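Local coordinates for protein dihydrodipicolinate synthase (Bacteroides thetaiotaomicron, PDB 4XKY) that probably catalyses an aldolase-type lyase reaction, with pyruvate held as a Schiff base, like dihydrodipicolinate synthase or N-acetylneuraminate lyase, at residues N65-A70 and H98-V103; E61-T66 and V89-L94; S245-T250 and W292-N297; A212-E217 and K263-L268. One frame throughout, in Å; residues are numbered along the deposited sequence.

Contact 1: residues N65-A70 and H98-V103; sequences NTCRIA and HGADAV
Cys67 reaches from helix 56-70 into the turn His98-Gly99-Ala100, and nearly all of the contact passes through this one side chain. Its CB lies 3.1 Å from His98 O. With SG anti to its own carbonyl carbon (chi1 -63°), the sulfur runs on past that oxygen to the methyl of Ala100, with Cys67 SG 4.1 Å from Ala100 CB. His98 adds its CB at 4.1 Å from Cys67 CB, but its imidazole turns away from Cys67 and packs on the aliphatic chain of Lys64, nearer the start of the same helix. One shell further out, Ala100 touches Val78, and Asp101 OD1 accepts a bond from Val76 N of strand 76-79. On another flank of the helix, Arg68 NH2 donates to a lone pair of Asn65 OD1 (2.8 Å), in the planes of both groups and almost straight at 174°. What puts the His98 carbonyl and the Ala100 methyl in place is a Schellman motif: Gly99, at positive phi, is the C-prime residue, with Ala100 N bonded to Ala95 O and Gly99 N to Ala96 O. The motif closes helix 85-97 and leads into parallel strand 102-105, an alpha-to-beta connection of the TIM barrel.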
loop_
_atom_site.group_PDB
_atom_site.type_symbol
_atom_site.label_atom_id
_atom_site.label_comp_id
_atom_site.label_asym_id
_atom_site.label_seq_id
_atom_site.Cartn_x
_atom_site.Cartn_y
_atom_site.Cartn_z
ATOM N N ASN A 65 -14.268 27.667 -22.265
ATOM C CA ASN A 65 -13.245 28.276 -23.137
ATOM C C ASN A 65 -12.593 27.293 -24.107
ATOM O O ASN A 65 -12.324 27.653 -25.251
ATOM C CB ASN A 65 -12.160 28.995 -22.329
ATOM C CG ASN A 65 -12.626 30.321 -21.809
ATOM O OD1 ASN A 65 -12.530 31.341 -22.495
ATOM N ND2 ASN A 65 -13.198 30.312 -20.614
ATOM N N THR A 66 -12.304 26.062 -23.664
ATOM C CA THR A 66 -11.660 25.100 -24.571
ATOM C C THR A 66 -12.585 24.792 -25.796
ATOM O O THR A 66 -12.141 24.760 -26.942
ATOM C CB THR A 66 -11.230 23.815 -23.854
ATOM O OG1 THR A 66 -10.243 24.114 -22.860
ATOM C CG2 THR A 66 -10.618 22.865 -24.847
ATOM N N CYS A 67 -13.869 24.572 -25.548
ATOM C CA CYS A 67 -14.798 24.291 -26.646
ATOM C C CYS A 67 -14.951 25.524 -27.536
ATOM O O CYS A 67 -14.920 25.391 -28.745
ATOM C CB CYS A 67 -16.153 23.848 -26.144
ATOM S SG CYS A 67 -16.169 22.312 -25.212
ATOM N N ARG A 68 -15.062 26.715 -26.943
ATOM C CA ARG A 68 -15.168 27.956 -27.719
ATOM C C ARG A 68 -13.977 28.113 -28.651
ATOM O O ARG A 68 -14.133 28.359 -29.855
ATOM C CB ARG A 68 -15.244 29.189 -26.804
ATOM C CG ARG A 68 -15.224 30.519 -27.566
ATOM C CD ARG A 68 -15.266 31.770 -26.689
ATOM N NE ARG A 68 -14.151 31.791 -25.749
ATOM C CZ ARG A 68 -12.894 32.107 -26.053
ATOM N NH1 ARG A 68 -12.539 32.461 -27.281
ATOM N NH2 ARG A 68 -11.983 32.062 -25.100
ATOM N N ILE A 69 -12.783 27.956 -28.089
ATOM C CA ILE A 69 -11.548 28.232 -28.826
ATOM C C ILE A 69 -11.290 27.185 -29.902
ATOM O O ILE A 69 -10.851 27.514 -30.993
ATOM C CB ILE A 69 -10.320 28.325 -27.886
ATOM C CG1 ILE A 69 -10.495 29.484 -26.911
ATOM C CG2 ILE A 69 -9.025 28.491 -28.696
ATOM C CD1 ILE A 69 -9.561 29.420 -25.718
ATOM N N ALA A 70 -11.552 25.924 -29.601
ATOM C CA ALA A 70 -11.328 24.870 -30.581
ATOM C C ALA A 70 -12.231 25.012 -31.799
ATOM O O ALA A 70 -11.842 24.586 -32.876
ATOM C CB ALA A 70 -11.548 23.512 -29.964
ATOM N N HIS A 98 -21.771 22.801 -24.608
ATOM C CA HIS A 98 -20.737 23.591 -25.258
ATOM C C HIS A 98 -20.053 22.916 -26.447
ATOM O O HIS A 98 -19.104 23.456 -27.011
ATOM C CB HIS A 98 -19.762 24.036 -24.196
ATOM C CG HIS A 98 -20.349 25.081 -23.318
ATOM N ND1 HIS A 98 -20.265 26.420 -23.618
ATOM C CD2 HIS A 98 -21.132 24.993 -22.221
ATOM C CE1 HIS A 98 -20.904 27.117 -22.698
ATOM N NE2 HIS A 98 -21.444 26.274 -21.842
ATOM N N GLY A 99 -20.549 21.748 -26.834
ATOM C CA GLY A 99 -20.098 21.101 -28.050
ATOM C C GLY A 99 -18.918 20.158 -27.901
ATOM O O GLY A 99 -18.282 19.843 -28.895
ATOM N N ALA A 100 -18.619 19.685 -26.690
ATOM C CA ALA A 100 -17.572 18.669 -26.534
ATOM C C ALA A 100 -18.079 17.401 -27.190
ATOM O O ALA A 100 -19.274 17.258 -27.399
ATOM C CB ALA A 100 -17.253 18.407 -25.068
ATOM N N ASP A 101 -17.172 16.472 -27.468
ATOM C CA ASP A 101 -17.499 15.234 -28.169
ATOM C C ASP A 101 -17.555 13.985 -27.314
ATOM O O ASP A 101 -18.198 12.999 -27.678
ATOM C CB ASP A 101 -16.479 15.037 -29.278
ATOM C CG ASP A 101 -16.432 16.227 -30.219
ATOM O OD1 ASP A 101 -15.722 17.231 -29.922
ATOM O OD2 ASP A 101 -17.133 16.153 -31.236
ATOM N N ALA A 102 -16.878 14.002 -26.180
ATOM C CA ALA A 102 -16.880 12.839 -25.342
ATOM C C ALA A 102 -16.488 13.215 -23.938
ATOM O O ALA A 102 -15.911 14.271 -23.719
ATOM C CB ALA A 102 -15.935 11.784 -25.904
ATOM N N VAL A 103 -16.799 12.319 -23.000
ATOM C CA VAL A 103 -16.425 12.481 -21.623
ATOM C C VAL A 103 -15.549 11.298 -21.215
ATOM O O VAL A 103 -15.589 10.228 -21.841
ATOM C CB VAL A 103 -17.653 12.644 -20.713
ATOM C CG1 VAL A 103 -18.356 13.955 -21.040
ATOM C CG2 VAL A 103 -18.618 11.451 -20.829
#

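Contact 2: residues E61-T66 and V89-L94; sequences EMIKNT and VNLACL
Ile63 meets Leu94 and Leu91 through branched methyl groups, so the flat group of this contact stands to one side: the amide of Asn65, whose ND2 edge holds Glu61 O at 3.0 Å, only 4° out of the amide plane. The two segments belong to consecutive outer helices of a TIM barrel, 56-70 and 85-97, linked through strand 76-79. They run nearly parallel, the axes of the short segments inclined by 16° and 10.7 Å apart at their closest. Leu94 CG is anti to the backbone N (chi1 176°), which carries CD2 over the Ile63 side chain, 3.9 Å from Ile63 CG2 and 4.0 Å from Ile63 CD1. The two side chains cross obliquely. Leu91 instead meets Ile63 at about a right angle, its CD2 4.1 Å from Ile63 CD1, and also touches Tyr56, Arg59 and Met60 of the same facing helix 56-70. At the partly exposed border, the aliphatic part of Lys64 lies beside Leu94, with Lys64 CE 4.2 Å from Leu94 CD1. Ile63 also packs inward on Leu45. Behind this face, helix 56-70 satisfies a buried hydroxyl from its own backbone: Thr66 OG1 bonds Met62 O at 2.8 Å, reaching that oxygen from the face opposite to Thr66 N.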
loop_
_atom_site.group_PDB
_atom_site.type_symbol
_atom_site.label_atom_id
_atom_site.label_comp_id
_atom_site.label_asym_id
_atom_site.label_seq_id
_atom_site.Cartn_x
_atom_site.Cartn_y
_atom_site.Cartn_z
ATOM N N GLU A 61 -15.081 26.879 -16.452
ATOM C CA GLU A 61 -14.469 27.827 -17.369
ATOM C C GLU A 61 -13.478 27.165 -18.326
ATOM O O GLU A 61 -13.405 27.548 -19.482
ATOM C CB GLU A 61 -13.803 28.955 -16.606
ATOM C CG GLU A 61 -14.813 29.762 -15.815
ATOM C CD GLU A 61 -14.207 30.931 -15.071
ATOM O OE1 GLU A 61 -12.963 31.064 -15.052
ATOM O OE2 GLU A 61 -14.985 31.701 -14.473
ATOM N N MET A 62 -12.738 26.169 -17.857
ATOM C CA MET A 62 -11.806 25.494 -18.726
ATOM C C MET A 62 -12.564 24.785 -19.837
ATOM O O MET A 62 -12.163 24.844 -20.976
ATOM C CB MET A 62 -10.963 24.485 -17.968
ATOM C CG MET A 62 -9.955 23.684 -18.808
ATOM S SD MET A 62 -8.734 24.722 -19.651
ATOM C CE MET A 62 -7.753 23.478 -20.477
ATOM N N ILE A 63 -13.636 24.081 -19.485
ATOM C CA ILE A 63 -14.458 23.404 -20.462
ATOM C C ILE A 63 -15.040 24.375 -21.492
ATOM O O ILE A 63 -14.918 24.143 -22.694
ATOM C CB ILE A 63 -15.593 22.651 -19.760
ATOM C CG1 ILE A 63 -15.014 21.465 -18.991
ATOM C CG2 ILE A 63 -16.649 22.149 -20.747
ATOM C CD1 ILE A 63 -15.965 20.903 -17.957
ATOM N N LYS A 64 -15.690 25.436 -21.011
ATOM C CA LYS A 64 -16.330 26.415 -21.888
ATOM C C LYS A 64 -15.320 27.072 -22.812
ATOM O O LYS A 64 -15.486 27.044 -24.022
ATOM C CB LYS A 64 -17.041 27.510 -21.094
ATOM C CG LYS A 64 -18.232 27.070 -20.238
ATOM C CD LYS A 64 -19.056 28.303 -19.830
ATOM C CE LYS A 64 -19.665 28.238 -18.433
ATOM N NZ LYS A 64 -18.668 28.562 -17.366
ATOM N N ASN A 65 -14.268 27.667 -22.265
ATOM C CA ASN A 65 -13.245 28.276 -23.137
ATOM C C ASN A 65 -12.593 27.293 -24.107
ATOM O O ASN A 65 -12.324 27.653 -25.251
ATOM C CB ASN A 65 -12.160 28.995 -22.329
ATOM C CG ASN A 65 -12.626 30.321 -21.809
ATOM O OD1 ASN A 65 -12.530 31.341 -22.495
ATOM N ND2 ASN A 65 -13.198 30.312 -20.614
ATOM N N THR A 66 -12.304 26.062 -23.664
ATOM C CA THR A 66 -11.660 25.100 -24.571
ATOM C C THR A 66 -12.585 24.792 -25.796
ATOM O O THR A 66 -12.141 24.760 -26.942
ATOM C CB THR A 66 -11.230 23.815 -23.854
ATOM O OG1 THR A 66 -10.243 24.114 -22.860
ATOM C CG2 THR A 66 -10.618 22.865 -24.847
ATOM N N VAL A 89 -22.100 14.360 -13.403
ATOM C CA VAL A 89 -23.134 14.444 -14.421
ATOM C C VAL A 89 -23.303 15.911 -14.869
ATOM O O VAL A 89 -23.429 16.183 -16.052
ATOM C CB VAL A 89 -24.462 13.832 -13.925
ATOM C CG1 VAL A 89 -25.606 14.169 -14.885
ATOM C CG2 VAL A 89 -24.301 12.313 -13.770
ATOM N N ASN A 90 -23.243 16.850 -13.932
ATOM C CA ASN A 90 -23.366 18.258 -14.276
ATOM C C ASN A 90 -22.237 18.708 -15.234
ATOM O O ASN A 90 -22.481 19.484 -16.157
ATOM C CB ASN A 90 -23.410 19.105 -12.995
ATOM C CG ASN A 90 -23.498 20.592 -13.280
ATOM O OD1 ASN A 90 -24.541 21.092 -13.681
ATOM N ND2 ASN A 90 -22.394 21.303 -13.088
ATOM N N LEU A 91 -21.013 18.214 -15.037
ATOM C CA LEU A 91 -19.921 18.598 -15.925
ATOM C C LEU A 91 -20.125 18.008 -17.301
ATOM O O LEU A 91 -19.816 18.679 -18.308
ATOM C CB LEU A 91 -18.553 18.165 -15.411
ATOM C CG LEU A 91 -18.026 18.864 -14.163
ATOM C CD1 LEU A 91 -16.681 18.270 -13.784
ATOM C CD2 LEU A 91 -17.901 20.368 -14.368
ATOM N N ALA A 92 -20.601 16.758 -17.344
ATOM C CA ALA A 92 -20.933 16.114 -18.616
ATOM C C ALA A 92 -21.973 16.918 -19.395
ATOM O O ALA A 92 -21.785 17.141 -20.573
ATOM C CB ALA A 92 -21.429 14.696 -18.418
ATOM N N CYS A 93 -23.056 17.347 -18.750
ATOM C CA CYS A 93 -24.084 18.164 -19.431
ATOM C C CYS A 93 -23.548 19.509 -19.929
ATOM O O CYS A 93 -23.897 19.964 -21.019
ATOM C CB CYS A 93 -25.296 18.373 -18.530
ATOM S SG CYS A 93 -26.074 16.781 -18.135
ATOM N N LEU A 94 -22.690 20.128 -19.128
ATOM C CA LEU A 94 -22.038 21.359 -19.510
ATOM C C LEU A 94 -21.169 21.110 -20.740
ATOM O O LEU A 94 -21.262 21.826 -21.730
ATOM C CB LEU A 94 -21.190 21.876 -18.356
ATOM C CG LEU A 94 -20.397 23.120 -18.757
ATOM C CD1 LEU A 94 -21.293 24.339 -18.615
ATOM C CD2 LEU A 94 -19.132 23.287 -17.941
#

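Contact 3: residues S245-T250 and W292-N297; sequences SATIYT and WKALQN
Ile248 and Leu295 cross at about a right angle, and the tip of the isoleucine does most of the touching. CG1 stands beside the backbone N and the chain folds again at chi2 (-64°), bringing Ile248 CD1 against two residues of the facing helix, 3.7 Å from Ala294 CB and 4.1 Å from Leu295 CD2. Ala294 points its methyl toward the other segment, where it sits against the backbone as well as the side chains: its CB is 3.7 Å from Thr247 O and 4.1 Å from Thr247 CB. The helices joined here, 231-247 and 285-298, are two of the three that follow the TIM barrel in the DapA family and form its C-terminal helical region; Leu295 carries the apolar layer on to the third, at Ala265 and Leu268. Polar contact runs along the partly exposed border. Thr247 OG1 takes the crowded position between backbone N and carbonyl carbon (chi1 63°), from which it bonds Gln243 O in the preceding helical turn and accepts from a water at 2.6 Å. The same water donates to Ala294 O at 2.9 Å, so that it spans the two helices. Further along, Thr250 OG1 bonds Ala246 O, four residues back, at 2.6 Å, standing 44° out of the carbonyl plane instead of on a lone pair. Ala246 itself packs on an aromatic side chain of a neighbouring subunit. On the outer side of helix 285-298, Gln296 CG lies 3.8 Å above the centre of the Trp292 ring.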
loop_
_atom_site.group_PDB
_atom_site.type_symbol
_atom_site.label_atom_id
_atom_site.label_comp_id
_atom_site.label_asym_id
_atom_site.label_seq_id
_atom_site.Cartn_x
_atom_site.Cartn_y
_atom_site.Cartn_z
ATOM N N SER A 245 11.659 13.469 -20.424
ATOM C CA SER A 245 11.222 12.814 -19.188
ATOM C C SER A 245 12.258 12.855 -18.052
ATOM O O SER A 245 11.910 13.043 -16.858
ATOM C CB SER A 245 10.793 11.367 -19.493
ATOM O OG SER A 245 10.540 10.647 -18.300
ATOM N N ALA A 246 13.522 12.659 -18.414
ATOM C CA ALA A 246 14.614 12.658 -17.449
ATOM C C ALA A 246 14.977 14.038 -16.948
ATOM O O ALA A 246 15.498 14.152 -15.838
ATOM C CB ALA A 246 15.852 12.037 -18.069
ATOM N N THR A 247 14.765 15.064 -17.783
ATOM C CA THR A 247 15.314 16.410 -17.534
ATOM C C THR A 247 14.281 17.512 -17.329
ATOM O O THR A 247 14.595 18.499 -16.680
ATOM C CB THR A 247 16.300 16.891 -18.626
ATOM O OG1 THR A 247 15.640 17.015 -19.910
ATOM C CG2 THR A 247 17.505 15.952 -18.713
ATOM N N ILE A 248 13.073 17.385 -17.875
ATOM C CA ILE A 248 12.048 18.406 -17.629
ATOM C C ILE A 248 11.165 18.046 -16.454
ATOM O O ILE A 248 10.611 18.934 -15.809
ATOM C CB ILE A 248 11.140 18.668 -18.862
ATOM C CG1 ILE A 248 11.943 19.019 -20.102
ATOM C CG2 ILE A 248 10.131 19.800 -18.602
ATOM C CD1 ILE A 248 12.733 20.306 -20.000
ATOM N N TYR A 249 10.963 16.756 -16.192
ATOM C CA TYR A 249 9.975 16.374 -15.213
ATOM C C TYR A 249 10.600 16.055 -13.861
ATOM O O TYR A 249 9.875 15.696 -12.945
ATOM C CB TYR A 249 9.175 15.173 -15.687
ATOM C CG TYR A 249 8.465 15.353 -17.017
ATOM C CD1 TYR A 249 8.083 16.627 -17.492
ATOM C CD2 TYR A 249 8.152 14.248 -17.793
ATOM C CE1 TYR A 249 7.428 16.766 -18.711
ATOM C CE2 TYR A 249 7.497 14.380 -19.006
ATOM C CZ TYR A 249 7.141 15.633 -19.464
ATOM O OH TYR A 249 6.484 15.744 -20.660
ATOM N N THR A 250 11.919 16.200 -13.708
ATOM C CA THR A 250 12.593 15.720 -12.468
ATOM C C THR A 250 13.212 16.829 -11.611
ATOM O O THR A 250 13.990 16.545 -10.721
ATOM C CB THR A 250 13.715 14.726 -12.809
ATOM O OG1 THR A 250 14.601 15.341 -13.762
ATOM C CG2 THR A 250 13.133 13.432 -13.405
ATOM N N TRP A 292 15.017 25.947 -17.878
ATOM C CA TRP A 292 15.490 26.634 -19.095
ATOM C C TRP A 292 16.752 25.946 -19.676
ATOM O O TRP A 292 16.818 25.652 -20.875
ATOM C CB TRP A 292 15.724 28.128 -18.808
ATOM C CG TRP A 292 16.304 28.929 -19.953
ATOM C CD1 TRP A 292 17.459 29.645 -19.930
ATOM C CD2 TRP A 292 15.738 29.122 -21.264
ATOM N NE1 TRP A 292 17.665 30.256 -21.144
ATOM C CE2 TRP A 292 16.629 29.943 -21.986
ATOM C CE3 TRP A 292 14.585 28.649 -21.904
ATOM C CZ2 TRP A 292 16.398 30.328 -23.329
ATOM C CZ3 TRP A 292 14.349 29.028 -23.245
ATOM C CH2 TRP A 292 15.257 29.865 -23.933
ATOM N N LYS A 293 17.725 25.665 -18.811
ATOM C CA LYS A 293 18.939 24.917 -19.194
ATOM C C LYS A 293 18.601 23.584 -19.834
ATOM O O LYS A 293 19.162 23.190 -20.866
ATOM C CB LYS A 293 19.813 24.671 -17.955
ATOM C CG LYS A 293 21.032 23.778 -18.167
ATOM C CD LYS A 293 21.996 24.397 -19.167
ATOM C CE LYS A 293 23.320 23.654 -19.247
ATOM N NZ LYS A 293 24.405 24.641 -19.494
ATOM N N ALA A 294 17.695 22.860 -19.199
ATOM C CA ALA A 294 17.222 21.608 -19.766
ATOM C C ALA A 294 16.623 21.804 -21.169
ATOM O O ALA A 294 16.879 20.994 -22.074
ATOM C CB ALA A 294 16.193 20.969 -18.848
ATOM N N LEU A 295 15.815 22.855 -21.339
ATOM C CA LEU A 295 15.174 23.106 -22.625
ATOM C C LEU A 295 16.209 23.434 -23.680
ATOM O O LEU A 295 16.120 22.932 -24.784
ATOM C CB LEU A 295 14.156 24.246 -22.566
ATOM C CG LEU A 295 12.769 23.948 -22.004
ATOM C CD1 LEU A 295 12.025 25.269 -21.843
ATOM C CD2 LEU A 295 11.980 23.013 -22.919
ATOM N N GLN A 296 17.207 24.240 -23.328
ATOM C CA GLN A 296 18.258 24.573 -24.275
ATOM C C GLN A 296 19.091 23.353 -24.681
ATOM O O GLN A 296 19.627 23.310 -25.784
ATOM C CB GLN A 296 19.183 25.619 -23.699
ATOM C CG GLN A 296 18.559 26.974 -23.409
ATOM C CD GLN A 296 19.560 27.875 -22.693
ATOM O OE1 GLN A 296 20.067 27.521 -21.627
ATOM N NE2 GLN A 296 19.878 29.025 -23.290
ATOM N N ASN A 297 19.215 22.386 -23.782
ATOM C CA ASN A 297 19.910 21.131 -24.075
ATOM C C ASN A 297 19.116 20.131 -24.901
ATOM O O ASN A 297 19.697 19.218 -25.467
ATOM C CB ASN A 297 20.343 20.445 -22.787
ATOM C CG ASN A 297 21.537 21.109 -22.144
ATOM O OD1 ASN A 297 22.184 21.987 -22.719
ATOM N ND2 ASN A 297 21.840 20.687 -20.939
HETATM O O HOH W 1 17.514 18.328 -21.213
#

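Contact 4: residues A212-E217 and K263-L268; sequences ANMFPE and KCALSL. With ACT (acetate ion), chain E.
The segment after the last barrel strand, 206-207, leads into helix 216-227, and on the way Asn213 and Met214 rest against Ala265 and Leu266 of helix 257-268. The contact thus ties the TIM barrel to the C-terminal helical region of the DapA fold in a fully buried place. Leu266 CD2 meets both neighbours: it lies 3.4 Å from Asn213 O and 3.8 Å from Met214 CG, and the Met214 and Leu266 side chains cross at about a right angle. Asn213 touches Leu266 with its CB, while its ND2 donates to Gly210 O and Pro11 O, outside the contact. The Asn213 side chain lies about 4 Å, nearest atoms, from that of Thr48, a residue predicted to bind pyruvate, so the packing probably lies in the second shell of the active site. The Met214 chain is extended about CB-CG as far as SD, which comes to 3.5 Å from Ala265 CB, and then bends at chi3 (-75°), turning CE aside. Its CB lies 3.6 Å above one face of the Phe215 ring, offset toward the rim. Phe215 occupies the N-cap position of helix 216-227, where an acetate ion, probably from the crystallisation liquor, has settled. The acetate methyl is at the ring edge, and OXT is 3.3 Å from Phe215 CB. Backbone N-H groups at the helix start face the ion, a setting whose partial positive charge would favour an anion: Leu218 N is one donor, and Glu217 N reaches acetate O at 3.2 Å with an N-H...O angle of 161°.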
loop_
_atom_site.group_PDB
_atom_site.type_symbol
_atom_site.label_atom_id
_atom_site.label_comp_id
_atom_site.label_asym_id
_atom_site.label_seq_id
_atom_site.Cartn_x
_atom_site.Cartn_y
_atom_site.Cartn_z
ATOM N N ALA A 212 3.150 16.556 -25.044
ATOM C CA ALA A 212 2.675 17.112 -26.315
ATOM C C ALA A 212 2.178 18.553 -26.135
ATOM O O ALA A 212 2.052 19.284 -27.115
ATOM C CB ALA A 212 1.608 16.229 -26.952
ATOM N N ASN A 213 1.883 18.966 -24.901
ATOM C CA ASN A 213 1.639 20.389 -24.639
ATOM C C ASN A 213 2.825 21.246 -25.157
ATOM O O ASN A 213 2.623 22.322 -25.690
ATOM C CB ASN A 213 1.414 20.666 -23.145
ATOM C CG ASN A 213 0.002 20.264 -22.640
ATOM O OD1 ASN A 213 -0.933 21.041 -22.715
ATOM N ND2 ASN A 213 -0.118 19.086 -22.063
ATOM N N MET A 214 4.057 20.770 -24.975
ATOM C CA MET A 214 5.255 21.554 -25.301
ATOM C C MET A 214 5.653 21.348 -26.763
ATOM O O MET A 214 5.916 22.320 -27.463
ATOM C CB MET A 214 6.472 21.155 -24.446
ATOM C CG MET A 214 6.350 21.328 -22.931
ATOM S SD MET A 214 7.832 20.747 -22.063
ATOM C CE MET A 214 7.676 18.968 -22.132
ATOM N N PHE A 215 5.688 20.080 -27.197
ATOM C CA PHE A 215 6.274 19.673 -28.490
ATOM C C PHE A 215 5.340 18.710 -29.202
ATOM O O PHE A 215 5.632 17.530 -29.295
ATOM C CB PHE A 215 7.642 18.979 -28.281
ATOM C CG PHE A 215 8.604 19.785 -27.449
ATOM C CD1 PHE A 215 9.027 21.032 -27.883
ATOM C CD2 PHE A 215 9.078 19.297 -26.240
ATOM C CE1 PHE A 215 9.894 21.786 -27.120
ATOM C CE2 PHE A 215 9.925 20.044 -25.465
ATOM C CZ PHE A 215 10.342 21.290 -25.909
ATOM N N PRO A 216 4.194 19.206 -29.692
ATOM C CA PRO A 216 3.214 18.297 -30.304
ATOM C C PRO A 216 3.795 17.536 -31.494
ATOM O O PRO A 216 3.522 16.350 -31.667
ATOM C CB PRO A 216 2.091 19.231 -30.767
ATOM C CG PRO A 216 2.634 20.620 -30.631
ATOM C CD PRO A 216 3.673 20.572 -29.566
ATOM N N GLU A 217 4.619 18.200 -32.293
ATOM C CA GLU A 217 5.163 17.553 -33.491
ATOM C C GLU A 217 6.041 16.365 -33.191
ATOM O O GLU A 217 6.014 15.385 -33.923
ATOM C CB GLU A 217 5.944 18.547 -34.351
ATOM C CG GLU A 217 5.005 19.575 -34.943
ATOM C CD GLU A 217 5.678 20.612 -35.815
ATOM O OE1 GLU A 217 6.924 20.579 -35.966
ATOM O OE2 GLU A 217 4.937 21.462 -36.358
ATOM N N LYS A 263 4.643 23.048 -16.798
ATOM C CA LYS A 263 4.129 24.412 -16.817
ATOM C C LYS A 263 5.260 25.470 -16.886
ATOM O O LYS A 263 5.135 26.469 -17.586
ATOM C CB LYS A 263 3.185 24.648 -15.637
ATOM C CG LYS A 263 1.765 24.144 -15.866
ATOM C CD LYS A 263 0.819 24.824 -14.887
ATOM C CE LYS A 263 -0.627 24.670 -15.296
ATOM N NZ LYS A 263 -1.581 25.358 -14.371
ATOM N N CYS A 264 6.356 25.245 -16.166
ATOM C CA CYS A 264 7.510 26.128 -16.260
ATOM C C CYS A 264 8.003 26.191 -17.729
ATOM O O CYS A 264 8.185 27.283 -18.315
ATOM C CB CYS A 264 8.609 25.627 -15.340
ATOM S SG CYS A 264 10.005 26.738 -15.264
ATOM N N ALA A 265 8.164 25.013 -18.331
ATOM C CA ALA A 265 8.619 24.937 -19.715
ATOM C C ALA A 265 7.668 25.658 -20.661
ATOM O O ALA A 265 8.148 26.375 -21.533
ATOM C CB ALA A 265 8.795 23.505 -20.169
ATOM N N LEU A 266 6.356 25.461 -20.483
ATOM C CA LEU A 266 5.336 26.138 -21.299
ATOM C C LEU A 266 5.473 27.667 -21.246
ATOM O O LEU A 266 5.330 28.346 -22.273
ATOM C CB LEU A 266 3.905 25.698 -20.936
ATOM C CG LEU A 266 3.551 24.248 -21.317
ATOM C CD1 LEU A 266 2.200 23.842 -20.755
ATOM C CD2 LEU A 266 3.561 23.952 -22.811
ATOM N N SER A 267 5.784 28.183 -20.064
ATOM C CA SER A 267 6.000 29.606 -19.866
ATOM C C SER A 267 7.280 30.105 -20.558
ATOM O O SER A 267 7.267 31.128 -21.247
ATOM C CB SER A 267 6.032 29.939 -18.373
ATOM O OG SER A 267 6.618 31.202 -18.195
ATOM N N LEU A 268 8.366 29.353 -20.391
ATOM C CA LEU A 268 9.640 29.679 -21.012
ATOM C C LEU A 268 9.531 29.609 -22.524
ATOM O O LEU A 268 10.151 30.379 -23.234
ATOM C CB LEU A 268 10.724 28.731 -20.517
ATOM C CG LEU A 268 11.235 29.033 -19.109
ATOM C CD1 LEU A 268 11.986 27.833 -18.592
ATOM C CD2 LEU A 268 12.125 30.273 -19.117
HETATM C C ACT E . 7.329 20.708 -31.671
HETATM O O ACT E . 6.096 20.945 -31.640
HETATM O OXT ACT E . 7.771 19.548 -31.552
HETATM C CH3 ACT E . 8.334 21.819 -31.859
#

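Overall arrangement
Contacts 1 and 2 share helix 56-70 and sit side by side on the barrel wall, their centres 8 Å apart; contacts 3 and 4 form a second cluster, 11 Å between centres, where the C-terminal helices meet. Contact 4 is the one buried throughout and the one closest to the predicted pyruvate-binding residue Thr48. The others are partly buried: contact 2 remains apolar between nearly parallel helices, contact 1 sets a sulfur against the backbone of a helix-ending turn, and contact 3 adds a bridging water at its border. Leu295 packing on Phe215, and Tyr249 on Met214, join contacts 3 and 4, whose segments alternate along the chain. Contacts 2 and 3 lie on opposite sides of the chain's centre.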